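Local coordinates for Lin2722 protein (Listeria innocua, PDB 3DS8) that is of unknown function but belongs to the alpha/beta hydrolase clan and probably acts as a serine hydrolase, at residues A[2-7]-A[95-100]; A[106-111]-A[122-127]. One frame throughout, in Å; residues are numbered along the deposited sequence.

Interaction 1: residues A[2-7]-A[95-100]; sequences DQIPII and QMDGVG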
ATOM      1  N   ASP A   2     -21.276   5.128   0.776  1.00 34.37           N
ATOM      2  CA  ASP A   2     -21.016   3.673   0.621  1.00 33.77           C
ATOM      3  C   ASP A   2     -20.107   3.379  -0.559  1.00 33.11           C
ATOM      4  O   ASP A   2     -19.701   2.220  -0.751  1.00 33.42           O
ATOM      5  CB  ASP A   2     -22.330   2.939   0.432  1.00 35.04           C
ATOM      6  CG  ASP A   2     -23.308   3.208   1.570  1.00 38.69           C
ATOM      7  OD1 ASP A   2     -22.968   2.895   2.750  1.00 41.77           O
ATOM      8  OD2 ASP A   2     -24.411   3.741   1.273  1.00 43.44           O
ATOM      9  N   GLN A   3     -19.801   4.409  -1.360  1.00 30.99           N
ATOM     10  CA  GLN A   3     -18.738   4.316  -2.373  1.00 29.91           C
ATOM     11  C   GLN A   3     -17.462   3.962  -1.672  1.00 26.19           C
ATOM     12  O   GLN A   3     -17.213   4.484  -0.556  1.00 25.49           O
ATOM     13  CB  GLN A   3     -18.512   5.659  -3.058  1.00 30.06           C
ATOM     14  CG  GLN A   3     -19.536   6.020  -4.121  1.00 31.19           C
ATOM     15  CD  GLN A   3     -19.453   7.481  -4.506  1.00 31.55           C
ATOM     16  OE1 GLN A   3     -18.439   8.130  -4.282  1.00 34.81           O
ATOM     17  NE2 GLN A   3     -20.518   8.005  -5.090  1.00 34.12           N
ATOM     18  N   ILE A   4     -16.635   3.116  -2.289  1.00 21.37           N
ATOM     19  CA  ILE A   4     -15.350   2.832  -1.692  1.00 18.58           C
ATOM     20  C   ILE A   4     -14.238   3.332  -2.617  1.00 16.84           C
ATOM     21  O   ILE A   4     -13.986   2.746  -3.652  1.00 16.30           O
ATOM     22  CB  ILE A   4     -15.154   1.349  -1.331  1.00 19.64           C
ATOM     23  CG1 ILE A   4     -16.264   0.882  -0.361  1.00 19.22           C
ATOM     24  CG2 ILE A   4     -13.779   1.179  -0.642  1.00 18.20           C
ATOM     25  CD1 ILE A   4     -16.052  -0.561   0.187  1.00 18.39           C
ATOM     26  N   PRO A   5     -13.581   4.438  -2.227  1.00 15.71           N
ATOM     27  CA  PRO A   5     -12.497   4.984  -3.031  1.00 14.86           C
ATOM     28  C   PRO A   5     -11.251   4.126  -2.976  1.00 14.14           C
ATOM     29  O   PRO A   5     -11.070   3.321  -2.051  1.00 13.84           O
ATOM     30  CB  PRO A   5     -12.234   6.366  -2.419  1.00 15.40           C
ATOM     31  CG  PRO A   5     -12.684   6.229  -1.027  1.00 17.59           C
ATOM     32  CD  PRO A   5     -13.820   5.232  -1.015  1.00 14.97           C
ATOM     33  N   ILE A   6     -10.390   4.357  -3.941  1.00 13.91           N
ATOM     34  CA  ILE A   6      -9.083   3.717  -3.982  1.00 13.02           C
ATOM     35  C   ILE A   6      -8.025   4.817  -3.964  1.00 13.72           C
ATOM     36  O   ILE A   6      -7.928   5.593  -4.910  1.00 14.11           O
ATOM     37  CB  ILE A   6      -8.919   2.894  -5.250  1.00 13.22           C
ATOM     38  CG1 ILE A   6     -10.038   1.825  -5.373  1.00 13.45           C
ATOM     39  CG2 ILE A   6      -7.434   2.354  -5.301  1.00 14.65           C
ATOM     40  CD1 ILE A   6     -10.138   1.250  -6.793  1.00 14.95           C
ATOM     41  N   ILE A   7      -7.279   4.919  -2.865  1.00 12.76           N
ATOM     42  CA  ILE A   7      -6.196   5.903  -2.750  1.00 13.45           C
ATOM     43  C   ILE A   7      -4.894   5.308  -3.313  1.00 13.75           C
ATOM     44  O   ILE A   7      -4.477   4.203  -2.940  1.00 14.07           O
ATOM     45  CB  ILE A   7      -6.021   6.420  -1.329  1.00 14.12           C
ATOM     46  CG1 ILE A   7      -5.076   7.616  -1.290  1.00 14.04           C
ATOM     47  CG2 ILE A   7      -5.445   5.428  -0.373  1.00 19.16           C
ATOM     48  CD1 ILE A   7      -5.298   8.461  -0.087  1.00 18.76           C
ATOM     49  N   GLN A  95     -15.135   3.740   4.389  1.00 16.17           N
ATOM     50  CA  GLN A  95     -14.016   2.837   4.044  1.00 16.82           C
ATOM     51  C   GLN A  95     -13.282   3.351   2.828  1.00 15.99           C
ATOM     52  O   GLN A  95     -13.856   4.071   2.030  1.00 15.18           O
ATOM     53  CB  GLN A  95     -14.513   1.443   3.698  1.00 17.36           C
ATOM     54  CG  GLN A  95     -15.303   0.760   4.782  1.00 20.47           C
ATOM     55  CD  GLN A  95     -15.650  -0.655   4.386  1.00 21.01           C
ATOM     56  OE1 GLN A  95     -16.617  -0.895   3.658  1.00 29.47           O
ATOM     57  NE2 GLN A  95     -14.857  -1.592   4.854  1.00 26.71           N
HETATM   58  N   MSE A  96     -12.017   2.929   2.677  1.00 15.92           N
HETATM   59  CA  MSE A  96     -11.262   3.144   1.462  1.00 18.33           C
HETATM   60  C   MSE A  96     -10.273   1.991   1.287  1.00 15.55           C
HETATM   61  O   MSE A  96      -9.881   1.371   2.252  1.00 15.50           O
HETATM   62  CB  MSE A  96     -10.489   4.430   1.567  1.00 18.00           C
HETATM   63  CG  MSE A  96      -9.417   4.378   2.552  1.00 20.21           C
HETATM   64 SE   MSE A  96      -8.591   6.167   2.675  1.00 39.17          SE
HETATM   65  CE  MSE A  96      -6.768   5.634   3.220  1.00 25.97           C
ATOM     66  N   ASP A  97      -9.895   1.746   0.053  1.00 15.19           N
ATOM     67  CA  ASP A  97      -8.789   0.843  -0.274  1.00 13.29           C
ATOM     68  C   ASP A  97      -7.566   1.692  -0.633  1.00 13.59           C
ATOM     69  O   ASP A  97      -7.708   2.863  -0.945  1.00 13.73           O
ATOM     70  CB  ASP A  97      -9.168  -0.017  -1.441  1.00 13.38           C
ATOM     71  CG  ASP A  97     -10.350  -0.875  -1.156  1.00 15.95           C
ATOM     72  OD1 ASP A  97     -10.534  -1.282  -0.007  1.00 15.77           O
ATOM     73  OD2 ASP A  97     -11.064  -1.176  -2.124  1.00 15.01           O
ATOM     74  N   GLY A  98      -6.374   1.159  -0.476  1.00 12.32           N
ATOM     75  CA  GLY A  98      -5.170   1.898  -0.818  1.00 13.70           C
ATOM     76  C   GLY A  98      -4.122   1.039  -1.492  1.00 12.98           C
ATOM     77  O   GLY A  98      -3.983  -0.124  -1.171  1.00 15.19           O
ATOM     78  N   VAL A  99      -3.427   1.628  -2.449  1.00 12.66           N
ATOM     79  CA  VAL A  99      -2.299   1.021  -3.111  1.00 12.61           C
ATOM     80  C   VAL A  99      -1.147   1.978  -2.913  1.00 13.83           C
ATOM     81  O   VAL A  99      -1.246   3.153  -3.263  1.00 14.09           O
ATOM     82  CB  VAL A  99      -2.524   0.852  -4.603  1.00 12.85           C
ATOM     83  CG1 VAL A  99      -1.307   0.123  -5.227  1.00 13.34           C
ATOM     84  CG2 VAL A  99      -3.826   0.093  -4.892  1.00 12.81           C
ATOM     85  N   GLY A 100      -0.030   1.479  -2.391  1.00 13.93           N
ATOM     86  CA  GLY A 100       1.146   2.297  -2.177  1.00 14.11           C
ATOM     87  C   GLY A 100       2.432   1.702  -2.729  1.00 14.23           C
ATOM     88  O   GLY A 100       2.728   0.531  -2.486  1.00 14.81           O
TER
HETATM   89  O   HOH W   1     -17.207   3.946   2.075  1.00 23.73           O

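Interaction 2: residues A[106-111]-A[122-127]; sequences LALTYY and PTLRKL. With SO4 (sulfate ion), chain F.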
ATOM      1  N   LEU A 106       4.285   1.686   3.115  1.00 14.62           N
ATOM      2  CA  LEU A 106       4.608   1.833   4.533  1.00 14.80           C
ATOM      3  C   LEU A 106       3.691   2.855   5.229  1.00 14.03           C
ATOM      4  O   LEU A 106       3.231   2.630   6.322  1.00 13.70           O
ATOM      5  CB  LEU A 106       6.067   2.182   4.756  1.00 14.03           C
ATOM      6  CG  LEU A 106       7.124   1.229   4.180  1.00 14.61           C
ATOM      7  CD1 LEU A 106       8.542   1.753   4.410  1.00 15.40           C
ATOM      8  CD2 LEU A 106       6.870  -0.156   4.771  1.00 14.20           C
ATOM      9  N   ALA A 107       3.440   3.974   4.565  1.00 14.07           N
ATOM     10  CA  ALA A 107       2.509   4.983   5.083  1.00 13.94           C
ATOM     11  C   ALA A 107       1.112   4.400   5.304  1.00 14.15           C
ATOM     12  O   ALA A 107       0.488   4.610   6.369  1.00 15.05           O
ATOM     13  CB  ALA A 107       2.467   6.207   4.124  1.00 14.35           C
ATOM     14  N   LEU A 108       0.636   3.595   4.360  1.00 13.16           N
ATOM     15  CA  LEU A 108      -0.638   2.930   4.550  1.00 13.91           C
ATOM     16  C   LEU A 108      -0.640   1.966   5.736  1.00 13.72           C
ATOM     17  O   LEU A 108      -1.680   1.742   6.332  1.00 13.66           O
ATOM     18  CB  LEU A 108      -1.060   2.210   3.272  1.00 13.88           C
ATOM     19  CG  LEU A 108      -1.471   3.064   2.064  1.00 13.81           C
ATOM     20  CD1 LEU A 108      -1.615   2.209   0.796  1.00 16.99           C
ATOM     21  CD2 LEU A 108      -2.765   3.848   2.375  1.00 15.57           C
ATOM     22  N   THR A 109       0.489   1.296   5.978  1.00 14.40           N
ATOM     23  CA  THR A 109       0.595   0.324   7.058  1.00 13.88           C
ATOM     24  C   THR A 109       0.569   1.034   8.434  1.00 13.44           C
ATOM     25  O   THR A 109      -0.176   0.638   9.348  1.00 14.20           O
ATOM     26  CB  THR A 109       1.856  -0.520   6.882  1.00 14.18           C
ATOM     27  OG1 THR A 109       1.791  -1.182   5.611  1.00 14.59           O
ATOM     28  CG2 THR A 109       2.026  -1.564   8.029  1.00 16.40           C
ATOM     29  N   TYR A 110       1.288   2.126   8.562  1.00 13.02           N
ATOM     30  CA  TYR A 110       1.110   2.981   9.738  1.00 14.02           C
ATOM     31  C   TYR A 110      -0.341   3.450   9.873  1.00 13.18           C
ATOM     32  O   TYR A 110      -0.902   3.452  10.955  1.00 13.93           O
ATOM     33  CB  TYR A 110       2.018   4.220   9.659  1.00 15.89           C
ATOM     34  CG  TYR A 110       3.406   3.964  10.115  1.00 15.62           C
ATOM     35  CD1 TYR A 110       3.684   3.823  11.464  1.00 15.58           C
ATOM     36  CD2 TYR A 110       4.457   3.873   9.207  1.00 16.26           C
ATOM     37  CE1 TYR A 110       4.984   3.590  11.892  1.00 18.27           C
ATOM     38  CE2 TYR A 110       5.760   3.650   9.632  1.00 15.97           C
ATOM     39  CZ  TYR A 110       6.012   3.497  10.960  1.00 15.69           C
ATOM     40  OH  TYR A 110       7.305   3.291  11.450  1.00 18.21           O
ATOM     41  N   TYR A 111      -0.964   3.868   8.767  1.00 13.06           N
ATOM     42  CA  TYR A 111      -2.387   4.317   8.825  1.00 13.89           C
ATOM     43  C   TYR A 111      -3.310   3.186   9.308  1.00 13.31           C
ATOM     44  O   TYR A 111      -4.193   3.374  10.129  1.00 13.83           O
ATOM     45  CB  TYR A 111      -2.784   4.792   7.428  1.00 13.33           C
ATOM     46  CG  TYR A 111      -4.163   5.417   7.303  1.00 14.82           C
ATOM     47  CD1 TYR A 111      -4.337   6.795   7.352  1.00 14.85           C
ATOM     48  CD2 TYR A 111      -5.287   4.608   7.094  1.00 16.45           C
ATOM     49  CE1 TYR A 111      -5.629   7.346   7.198  1.00 15.48           C
ATOM     50  CE2 TYR A 111      -6.576   5.132   6.944  1.00 16.02           C
ATOM     51  CZ  TYR A 111      -6.737   6.491   6.993  1.00 18.57           C
ATOM     52  OH  TYR A 111      -8.005   6.965   6.805  1.00 15.75           O
ATOM     53  N   PRO A 122     -11.688   7.533   6.856  1.00 17.45           N
ATOM     54  CA  PRO A 122     -12.171   6.252   6.340  1.00 18.53           C
ATOM     55  C   PRO A 122     -11.328   5.081   6.853  1.00 19.19           C
ATOM     56  O   PRO A 122     -10.105   5.182   6.992  1.00 21.92           O
ATOM     57  CB  PRO A 122     -12.075   6.424   4.840  1.00 18.18           C
ATOM     58  CG  PRO A 122     -11.948   7.926   4.622  1.00 16.61           C
ATOM     59  CD  PRO A 122     -11.148   8.356   5.766  1.00 17.30           C
ATOM     60  N   THR A 123     -11.975   3.968   7.133  1.00 19.09           N
ATOM     61  CA  THR A 123     -11.253   2.794   7.595  1.00 19.76           C
ATOM     62  C   THR A 123     -10.589   2.164   6.353  1.00 17.74           C
ATOM     63  O   THR A 123     -11.247   2.007   5.324  1.00 15.59           O
ATOM     64  CB  THR A 123     -12.190   1.732   8.179  1.00 20.65           C
ATOM     65  OG1 THR A 123     -13.128   1.352   7.183  1.00 30.98           O
ATOM     66  CG2 THR A 123     -12.957   2.234   9.308  1.00 21.80           C
ATOM     67  N   LEU A 124      -9.315   1.804   6.447  1.00 17.40           N
ATOM     68  CA  LEU A 124      -8.640   1.105   5.332  1.00 16.84           C
ATOM     69  C   LEU A 124      -9.171  -0.327   5.282  1.00 16.18           C
ATOM     70  O   LEU A 124      -9.262  -1.004   6.293  1.00 16.18           O
ATOM     71  CB  LEU A 124      -7.129   1.088   5.534  1.00 17.98           C
ATOM     72  CG  LEU A 124      -6.228   0.736   4.390  1.00 18.64           C
ATOM     73  CD1 LEU A 124      -6.421   1.666   3.183  1.00 18.81           C
ATOM     74  CD2 LEU A 124      -4.760   0.796   4.924  1.00 20.16           C
ATOM     75  N   ARG A 125      -9.581  -0.747   4.105  1.00 14.31           N
ATOM     76  CA  ARG A 125     -10.114  -2.062   3.876  1.00 15.12           C
ATOM     77  C   ARG A 125      -9.062  -2.935   3.160  1.00 15.94           C
ATOM     78  O   ARG A 125      -8.499  -3.845   3.758  1.00 16.62           O
ATOM     79  CB  ARG A 125     -11.416  -1.978   3.089  1.00 14.20           C
ATOM     80  CG  ARG A 125     -12.052  -3.350   2.831  1.00 13.83           C
ATOM     81  CD  ARG A 125     -13.248  -3.295   1.915  1.00 16.97           C
ATOM     82  NE  ARG A 125     -12.922  -2.905   0.550  1.00 16.08           N
ATOM     83  CZ  ARG A 125     -13.729  -3.118  -0.483  1.00 17.07           C
ATOM     84  NH1 ARG A 125     -14.913  -3.711  -0.308  1.00 19.50           N
ATOM     85  NH2 ARG A 125     -13.355  -2.763  -1.684  1.00 16.91           N
ATOM     86  N   LYS A 126      -8.798  -2.658   1.894  1.00 14.06           N
ATOM     87  CA  LYS A 126      -7.746  -3.383   1.150  1.00 14.35           C
ATOM     88  C   LYS A 126      -6.502  -2.519   1.117  1.00 14.49           C
ATOM     89  O   LYS A 126      -6.597  -1.314   0.875  1.00 16.87           O
ATOM     90  CB  LYS A 126      -8.179  -3.671  -0.256  1.00 14.95           C
ATOM     91  CG  LYS A 126      -9.374  -4.638  -0.332  1.00 15.81           C
ATOM     92  CD  LYS A 126      -9.900  -4.708  -1.723  1.00 15.99           C
ATOM     93  CE  LYS A 126     -11.078  -5.592  -1.855  1.00 18.09           C
ATOM     94  NZ  LYS A 126     -10.793  -7.038  -1.882  1.00 18.21           N
ATOM     95  N   LEU A 127      -5.351  -3.121   1.343  1.00 14.50           N
ATOM     96  CA  LEU A 127      -4.056  -2.451   1.378  1.00 13.92           C
ATOM     97  C   LEU A 127      -3.120  -3.230   0.463  1.00 14.09           C
ATOM     98  O   LEU A 127      -2.821  -4.389   0.731  1.00 14.23           O
ATOM     99  CB  LEU A 127      -3.464  -2.444   2.787  1.00 14.45           C
ATOM    100  CG  LEU A 127      -2.249  -1.578   3.121  1.00 15.68           C
ATOM    101  CD1 LEU A 127      -2.015  -1.633   4.671  1.00 17.02           C
ATOM    102  CD2 LEU A 127      -1.004  -1.979   2.307  1.00 18.73           C
TER
HETATM  103  S   SO4 F 259     -13.948  -7.937   0.560  1.00 49.97           S
HETATM  104  O1  SO4 F 259     -15.381  -7.922   0.906  1.00 49.52           O
HETATM  105  O2  SO4 F 259     -13.479  -9.326   0.853  1.00 36.20           O
HETATM  106  O3  SO4 F 259     -13.737  -7.561  -0.858  1.00 43.98           O
HETATM  107  O4  SO4 F 259     -13.228  -6.868   1.301  1.00 45.85           O
HETATM  108  O   HOH W   2      -7.264   2.438   9.024  1.00 28.93           O

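Interaction 1: residues A[2-7]-A[95-100]
Ile4 and Asp97 meet at a slant just ahead of the strand pairing: the CG2 methyl of Ile4 rests over the carboxylate, 3.9 Å from Asp97 OD2. With CG1 beside the backbone N (chi1 -58°), CG2 is anti to that N and faces the carboxylate, while CD1, at the end of the other branch, sits 3.5 Å from Gln95 OE1. On the opposite face Pro5 stands roughly at right angles to selenomethionine 96, its CG 3.8 Å from Met96 CB. The extended Met96 chain runs at a slant to its own strand and brings CE to 3.8 Å from Ile7 CG2, while Met84 of helix 73-91 touches both side chains. The same Ile7 branch lies against Gly98 CA, a close fit at a residue without a side chain.

Three nearly straight backbone bonds hold the strands in parallel register: Asp97 N to Pro5 O at 2.9 Å, Ile7 N to Asp97 O at 2.8 Å, and Val99 N to Ile7 O at 2.8 Å. At the N-terminal end, a water takes the Gln95 N-H and donates to Gln3 O. Arg59 and Arg125 form salt bridges with Asp97 OD2 and Lys126 N bonds to OD1, together probably favouring the charged form. Strands 6-9 and 95-101 are neighbours within the mixed sheet, with helix 73-91 over the Ile7 and Met96 face and helix 229-240 over the Ile6, Asp97 and Val99 face, as in the alpha/beta-hydrolase fold.

Interaction 2: residues A[106-111]-A[122-127]
Tyr111 reaches from the helix to the residue just before the strand, where its OH donates a 2.8 Å hydrogen bond to Pro122 O. The bond uses a lone pair in the carbonyl plane, and Pro122 O also lies in the plane of the phenol ring at its edge. The ring gets there because CG is anti to the backbone N (chi1 -174°), and Leu124 CB sits beside the same edge, 4.3 Å from Tyr111 CD2.

One turn back, the packing is purely apolar on the strand side. Leu127 CG lies 4.0 Å from Leu108 CB, its CD1 methyl lies near Leu108 O and Thr109 OG1, whose hydrogen-bond partner is Gly105 O of the same helix, and Leu124 CD2 comes to 3.5 Å from Leu108 O. Both strand leucines can face the helix although two residues separate them, because the backbone turns irregularly at Arg125 (psi -71°).

The looser link is a water between Tyr111 O and Leu124 N, 3.4 Å from each and weakly bound. Farther off, Lys126 NZ donates to sulfate O3 at 3.2 Å; O3 lies over one face of the Arg125 guanidinium, a contact without a hydrogen bond. Lys126 also pairs with Glu173, so the sulfate, probably from the crystallisation liquor, is only one of its partners. The contact combines undirected leucine packing with one directional bond that gives Pro122 O a partner and positions the Tyr111 hydroxyl.

Strand 95-101 joins the two contacts: it pairs with residues 2-7 in interaction 1, leads into helix 103-114 of interaction 2, and has strand 123-130 as its other neighbour; these three elements form a beta-alpha-beta unit. The centres lie about 9 Å apart. Across the seam Asp97 OD2 forms a salt bridge with Arg125 NH2 at 2.8 Å, and Gly98 N probably bonds to Lys126 O at 2.8 Å. That same Arg125 has the sulfate over its guanidinium face. A GxSxG pattern (Gly100, Ser102, Gly104) spans the turn from strand 95-101 into helix 103-114, consistent with a nucleophile elbow and a triad with His222 and Asp188; Leu108 packs against that elbow.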